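Side-chain contacts in putative HAD family hydrolase (Streptomyces avermitilis, PDB 3MMZ), which probably acts as a metal-dependent phosphatase domain of the KdsC-like HAD family, forming part of a longer protein with a predicted CMP-N-acylneuraminate synthase activity: residues 5-10 and 138-143; 26-31 and 36-41. All blocks are in the same frame, centred on the assembly; numbering follows the deposited sequence.

Contact 1 of 2, residues 5-10 and 138-143. With CA (calcium ion), chain F.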
loop_
_atom_site.group_PDB
_atom_site.type_symbol
_atom_site.label_atom_id
_atom_site.label_comp_id
_atom_site.label_asym_id
_atom_site.label_seq_id
_atom_site.Cartn_x
_atom_site.Cartn_y
_atom_site.Cartn_z
ATOM N N ALA D 5 17.162 -21.864 -8.024
ATOM C CA ALA D 5 17.700 -21.044 -9.119
ATOM C C ALA D 5 16.600 -20.626 -10.101
ATOM O O ALA D 5 15.688 -21.402 -10.412
ATOM C CB ALA D 5 18.834 -21.763 -9.840
ATOM N N LEU D 6 16.669 -19.379 -10.555
ATOM C CA LEU D 6 15.746 -18.880 -11.562
ATOM C C LEU D 6 16.130 -19.478 -12.925
ATOM O O LEU D 6 17.292 -19.823 -13.137
ATOM C CB LEU D 6 15.781 -17.345 -11.596
ATOM C CG LEU D 6 15.367 -16.630 -10.295
ATOM C CD1 LEU D 6 15.458 -15.123 -10.484
ATOM C CD2 LEU D 6 13.941 -17.045 -9.868
ATOM N N PRO D 7 15.157 -19.625 -13.838
ATOM C CA PRO D 7 15.462 -20.160 -15.170
ATOM C C PRO D 7 16.349 -19.196 -15.950
ATOM O O PRO D 7 16.266 -17.978 -15.752
ATOM C CB PRO D 7 14.083 -20.248 -15.833
ATOM C CG PRO D 7 13.272 -19.188 -15.138
ATOM C CD PRO D 7 13.743 -19.220 -13.717
ATOM N N THR D 8 17.207 -19.741 -16.804
ATOM C CA THR D 8 18.005 -18.939 -17.721
ATOM C C THR D 8 17.732 -19.436 -19.131
ATOM O O THR D 8 17.111 -20.486 -19.311
ATOM C CB THR D 8 19.527 -19.078 -17.463
ATOM O OG1 THR D 8 19.961 -20.378 -17.882
ATOM C CG2 THR D 8 19.871 -18.867 -15.992
ATOM N N ALA D 9 18.226 -18.695 -20.126
ATOM C CA ALA D 9 18.080 -19.069 -21.534
ATOM C C ALA D 9 18.546 -20.490 -21.869
ATOM O O ALA D 9 17.993 -21.121 -22.777
ATOM C CB ALA D 9 18.776 -18.050 -22.435
ATOM N N GLU D 10 19.544 -20.996 -21.143
ATOM C CA GLU D 10 20.097 -22.340 -21.410
ATOM C C GLU D 10 19.192 -23.469 -20.929
ATOM O O GLU D 10 19.294 -24.605 -21.402
ATOM C CB GLU D 10 21.486 -22.504 -20.785
ATOM C CG GLU D 10 22.610 -21.825 -21.553
ATOM C CD GLU D 10 22.511 -20.308 -21.526
ATOM O OE1 GLU D 10 22.265 -19.738 -20.431
ATOM O OE2 GLU D 10 22.681 -19.686 -22.600
ATOM N N ALA D 138 5.023 -24.176 -7.724
ATOM C CA ALA D 138 5.942 -23.616 -8.702
ATOM C C ALA D 138 7.413 -23.848 -8.354
ATOM O O ALA D 138 7.786 -24.023 -7.184
ATOM C CB ALA D 138 5.674 -22.128 -8.864
ATOM N N ARG D 139 8.241 -23.835 -9.386
ATOM C CA ARG D 139 9.687 -23.887 -9.216
ATOM C C ARG D 139 10.251 -22.475 -9.014
ATOM O O ARG D 139 11.301 -22.292 -8.391
ATOM C CB ARG D 139 10.312 -24.575 -10.430
ATOM C CG ARG D 139 11.802 -24.822 -10.334
ATOM C CD ARG D 139 12.272 -25.711 -11.475
ATOM N NE ARG D 139 13.721 -25.900 -11.458
ATOM C CZ ARG D 139 14.382 -26.730 -12.274
ATOM N NH1 ARG D 139 13.733 -27.456 -13.178
ATOM N NH2 ARG D 139 15.698 -26.831 -12.187
ATOM N N ALA D 140 9.535 -21.483 -9.534
ATOM C CA ALA D 140 9.882 -20.077 -9.373
ATOM C C ALA D 140 8.583 -19.272 -9.231
ATOM O O ALA D 140 7.537 -19.691 -9.741
ATOM C CB ALA D 140 10.692 -19.599 -10.564
ATOM N N VAL D 141 8.641 -18.137 -8.523
ATOM C CA VAL D 141 7.449 -17.320 -8.277
ATOM C C VAL D 141 7.824 -15.882 -8.596
ATOM O O VAL D 141 8.858 -15.398 -8.130
ATOM C CB VAL D 141 6.967 -17.421 -6.795
ATOM C CG1 VAL D 141 5.708 -16.590 -6.548
ATOM C CG2 VAL D 141 6.720 -18.891 -6.382
ATOM N N THR D 142 7.012 -15.200 -9.399
ATOM C CA THR D 142 7.322 -13.809 -9.730
ATOM C C THR D 142 7.015 -12.923 -8.526
ATOM O O THR D 142 6.274 -13.329 -7.622
ATOM C CB THR D 142 6.540 -13.296 -10.962
ATOM O OG1 THR D 142 5.149 -13.184 -10.632
ATOM C CG2 THR D 142 6.730 -14.219 -12.164
ATOM N N THR D 143 7.599 -11.724 -8.504
ATOM C CA THR D 143 7.257 -10.737 -7.482
ATOM C C THR D 143 6.066 -9.891 -7.934
ATOM O O THR D 143 5.290 -9.397 -7.116
ATOM C CB THR D 143 8.454 -9.804 -7.179
ATOM O OG1 THR D 143 8.825 -9.107 -8.372
ATOM C CG2 THR D 143 9.633 -10.588 -6.699
HETATM CA CA CA F . 8.114 -24.391 -4.939
HETATM O O HOH W 1 15.412 -24.054 -9.785
HETATM O O HOH W 2 10.086 -25.784 -5.661
HETATM O O HOH W 3 7.712 -26.900 -4.965
HETATM O O HOH W 4 7.368 -22.208 -4.568
#
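L6 and A140 mark the nearest approach of the two backbones, with their CA atoms 6.4 Å apart. Residues 5-10 run as an irregular loop ahead of strand 14-17, whereas 138-143 leave helix 132-137 at A138 and briefly become a strand at 140-141. The spacing is too wide for the two to pair as strands, and the contact rests on a small apolar patch and a water. The CB of A140 points at the loop and meets two groups there: L6 CD2 lies 4.2 Å from A140 CB, and P7 CD, the ring carbon bonded to the proline nitrogen, is 4.4 Å from A140 CB. The CB of L6 is directed away from the strand; with CG anti to the carbonyl carbon (chi1 -61°), the CD2 branch still lands beside the A140 methyl. Strand 140-141 is the last strand of the parallel sheet in this Rossmann-like HAD fold, bonded through its backbone to strand 123-126, and the loop lies against it there. W157 and I158 of helix 150-159 also touch L6 and P7, respectively, while V133 of a second subunit packs on L6. The polar link is made by water 1, which donates to A5 O at 2.7 Å and accepts from R139 NE at 3.0 Å, sitting in the guanidinium plane at its edge. The R139 side chain is extended throughout (chi1 -174°), which carries its NE to the water; farther out, NH1 bonds G122 O and the group makes a cation-pi contact with W123. At the start of the same segment, A138 O binds calcium at 2.3 Å. Three waters, G136 O, and the G136 and A138 carbonyls of the second subunit complete the coordination, so that the ion bridges two chains.

Contact 2 of 2, residues 26-31 and 36-41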
loop_
_atom_site.group_PDB
_atom_site.type_symbol
_atom_site.label_atom_id
_atom_site.label_comp_id
_atom_site.label_asym_id
_atom_site.label_seq_id
_atom_site.Cartn_x
_atom_site.Cartn_y
_atom_site.Cartn_z
ATOM N N ASP D 26 -7.067 -11.370 -13.606
ATOM C CA ASP D 26 -8.180 -12.312 -13.388
ATOM C C ASP D 26 -9.549 -11.622 -13.292
ATOM O O ASP D 26 -10.538 -12.243 -12.913
ATOM C CB ASP D 26 -7.938 -13.191 -12.145
ATOM C CG ASP D 26 -8.154 -14.669 -12.405
ATOM O OD1 ASP D 26 -8.318 -15.090 -13.566
ATOM O OD2 ASP D 26 -8.149 -15.435 -11.420
ATOM N N ARG D 27 -9.602 -10.346 -13.656
ATOM C CA ARG D 27 -10.876 -9.661 -13.783
ATOM C C ARG D 27 -11.327 -9.553 -15.242
ATOM O O ARG D 27 -10.517 -9.663 -16.177
ATOM C CB ARG D 27 -10.792 -8.286 -13.136
ATOM C CG ARG D 27 -10.613 -8.379 -11.625
ATOM C CD ARG D 27 -9.838 -7.206 -11.106
ATOM N NE ARG D 27 -9.732 -7.180 -9.640
ATOM C CZ ARG D 27 -8.829 -7.837 -8.902
ATOM N NH1 ARG D 27 -7.924 -8.650 -9.449
ATOM N NH2 ARG D 27 -8.854 -7.689 -7.579
ATOM N N VAL D 28 -12.625 -9.323 -15.416
ATOM C CA VAL D 28 -13.235 -9.132 -16.725
ATOM C C VAL D 28 -14.125 -7.900 -16.648
ATOM O O VAL D 28 -14.943 -7.780 -15.743
ATOM C CB VAL D 28 -14.109 -10.348 -17.136
ATOM C CG1 VAL D 28 -14.744 -10.130 -18.514
ATOM C CG2 VAL D 28 -13.299 -11.642 -17.118
ATOM N N LEU D 29 -13.955 -6.979 -17.586
ATOM C CA LEU D 29 -14.875 -5.871 -17.719
ATOM C C LEU D 29 -16.042 -6.315 -18.601
ATOM O O LEU D 29 -15.839 -6.847 -19.697
ATOM C CB LEU D 29 -14.179 -4.651 -18.313
ATOM C CG LEU D 29 -15.031 -3.383 -18.317
ATOM C CD1 LEU D 29 -14.915 -2.627 -16.995
ATOM C CD2 LEU D 29 -14.598 -2.493 -19.469
ATOM N N ILE D 30 -17.261 -6.117 -18.107
ATOM C CA ILE D 30 -18.461 -6.519 -18.834
ATOM C C ILE D 30 -19.373 -5.312 -19.002
ATOM O O ILE D 30 -19.484 -4.488 -18.089
ATOM C CB ILE D 30 -19.215 -7.671 -18.126
ATOM C CG1 ILE D 30 -19.693 -7.246 -16.732
ATOM C CG2 ILE D 30 -18.314 -8.910 -18.028
ATOM C CD1 ILE D 30 -20.716 -8.202 -16.103
ATOM N N ASP D 31 -20.011 -5.203 -20.161
ATOM C CA ASP D 31 -20.943 -4.102 -20.380
ATOM C C ASP D 31 -22.400 -4.531 -20.266
ATOM O O ASP D 31 -22.701 -5.710 -20.030
ATOM C CB ASP D 31 -20.657 -3.367 -21.700
ATOM C CG ASP D 31 -21.063 -4.160 -22.943
ATOM O OD1 ASP D 31 -21.701 -5.226 -22.847
ATOM O OD2 ASP D 31 -20.716 -3.691 -24.048
ATOM N N GLU D 36 -17.406 -8.794 -23.137
ATOM C CA GLU D 36 -16.312 -8.931 -22.181
ATOM C C GLU D 36 -15.027 -8.267 -22.689
ATOM O O GLU D 36 -14.702 -8.349 -23.880
ATOM C CB GLU D 36 -16.055 -10.411 -21.885
ATOM C CG GLU D 36 -17.232 -11.125 -21.216
ATOM C CD GLU D 36 -16.968 -12.598 -20.920
ATOM O OE1 GLU D 36 -15.794 -13.033 -20.917
ATOM O OE2 GLU D 36 -17.952 -13.328 -20.663
ATOM N N PHE D 37 -14.337 -7.580 -21.781
ATOM C CA PHE D 37 -13.043 -6.966 -22.058
ATOM C C PHE D 37 -12.087 -7.424 -20.955
ATOM O O PHE D 37 -12.523 -7.711 -19.838
ATOM C CB PHE D 37 -13.144 -5.436 -22.054
ATOM C CG PHE D 37 -14.280 -4.886 -22.894
ATOM C CD1 PHE D 37 -15.604 -4.985 -22.464
ATOM C CD2 PHE D 37 -14.020 -4.264 -24.106
ATOM C CE1 PHE D 37 -16.663 -4.483 -23.244
ATOM C CE2 PHE D 37 -15.071 -3.744 -24.897
ATOM C CZ PHE D 37 -16.389 -3.862 -24.465
ATOM N N VAL D 38 -10.797 -7.525 -21.264
ATOM C CA VAL D 38 -9.791 -7.809 -20.230
ATOM C C VAL D 38 -8.615 -6.841 -20.356
ATOM O O VAL D 38 -8.382 -6.289 -21.431
ATOM C CB VAL D 38 -9.279 -9.283 -20.261
ATOM C CG1 VAL D 38 -10.437 -10.278 -20.053
ATOM C CG2 VAL D 38 -8.540 -9.578 -21.574
ATOM N N SER D 39 -7.893 -6.619 -19.258
ATOM C CA SER D 39 -6.709 -5.757 -19.311
ATOM C C SER D 39 -5.450 -6.596 -19.372
ATOM O O SER D 39 -5.233 -7.487 -18.542
ATOM C CB SER D 39 -6.658 -4.779 -18.123
ATOM O OG SER D 39 -7.783 -3.917 -18.156
ATOM N N VAL D 40 -4.627 -6.315 -20.373
ATOM C CA VAL D 40 -3.314 -6.922 -20.497
ATOM C C VAL D 40 -2.261 -5.828 -20.241
ATOM O O VAL D 40 -2.617 -4.682 -19.949
ATOM C CB VAL D 40 -3.123 -7.636 -21.867
ATOM C CG1 VAL D 40 -4.048 -8.871 -21.960
ATOM C CG2 VAL D 40 -3.351 -6.671 -23.051
ATOM N N HIS D 41 -0.983 -6.173 -20.358
ATOM C CA HIS D 41 0.095 -5.257 -19.951
ATOM C C HIS D 41 1.140 -5.112 -21.059
ATOM O O HIS D 41 1.588 -6.110 -21.616
ATOM C CB HIS D 41 0.723 -5.810 -18.663
ATOM C CG HIS D 41 1.603 -4.846 -17.932
ATOM N ND1 HIS D 41 2.944 -4.697 -18.221
ATOM C CD2 HIS D 41 1.347 -4.017 -16.892
ATOM C CE1 HIS D 41 3.470 -3.800 -17.405
ATOM N NE2 HIS D 41 2.523 -3.370 -16.591
HETATM O O HOH W 5 -8.659 -7.819 -16.694
#
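L29 O accepts the shortest bond of the hairpin, from F37 N at 2.7 Å, in the carbonyl plane; the CA-H of E36 makes a further CA-H...O contact, with E36 CA 3.3 Å from L29 O, and the CD1 edge of the F37 ring lies near the oxygen. The return bond, L29 N to F37 O at 2.8 Å, makes L29 and F37 an antiparallel hydrogen-bonded pair; here the donor stands 25° off the carbonyl plane. This is the beta hairpin of strands 27-31 and 36-41. On the face carrying L29 and F37, the leucine, with CG anti to its nitrogen (chi1 -172°), brings CD2 to 4.0 Å from F37 CD1. On the other face, E36 passes its CB 3.6 Å from V28 CG1, and its CG touches I30 CG2, before OE2 reaches a salt bridge with K75 of a fourth subunit. An alanine at E36 would probably leave that lysine without its carboxylate and take away the CG methylene that packs on I30 CG2. Toward the hairpin base the strands diverge, and water 5 spans R27 O and S39 N. Both outer edges continue as antiparallel ladders with neighbouring chains, as in tetrameric KdsC relatives. With E36 bridged to K75 and R27 to D148 of the fourth subunit, charge pairing probably adds to the hold of the ladders between subunits.

From the N terminus, residues 5-10 of contact 1 come first, ahead of strand 14-17, just after which come D18 and D20 of one calcium site. The chain then forms the hairpin of contact 2, closing a short turn of four residues between 26-31 and 36-41. It goes on through helices 42-53 to 132-137 and the strands between them to 138-143, where contact 1 closes a loop of 127 residues with contact 2 nested inside. The two lie on opposite sides of the chain's centre, their centres about 27 Å apart. Contact 1 ties the N-terminal loop to the last sheet strand; contact 2 builds the projecting hairpin, and each borders other subunits.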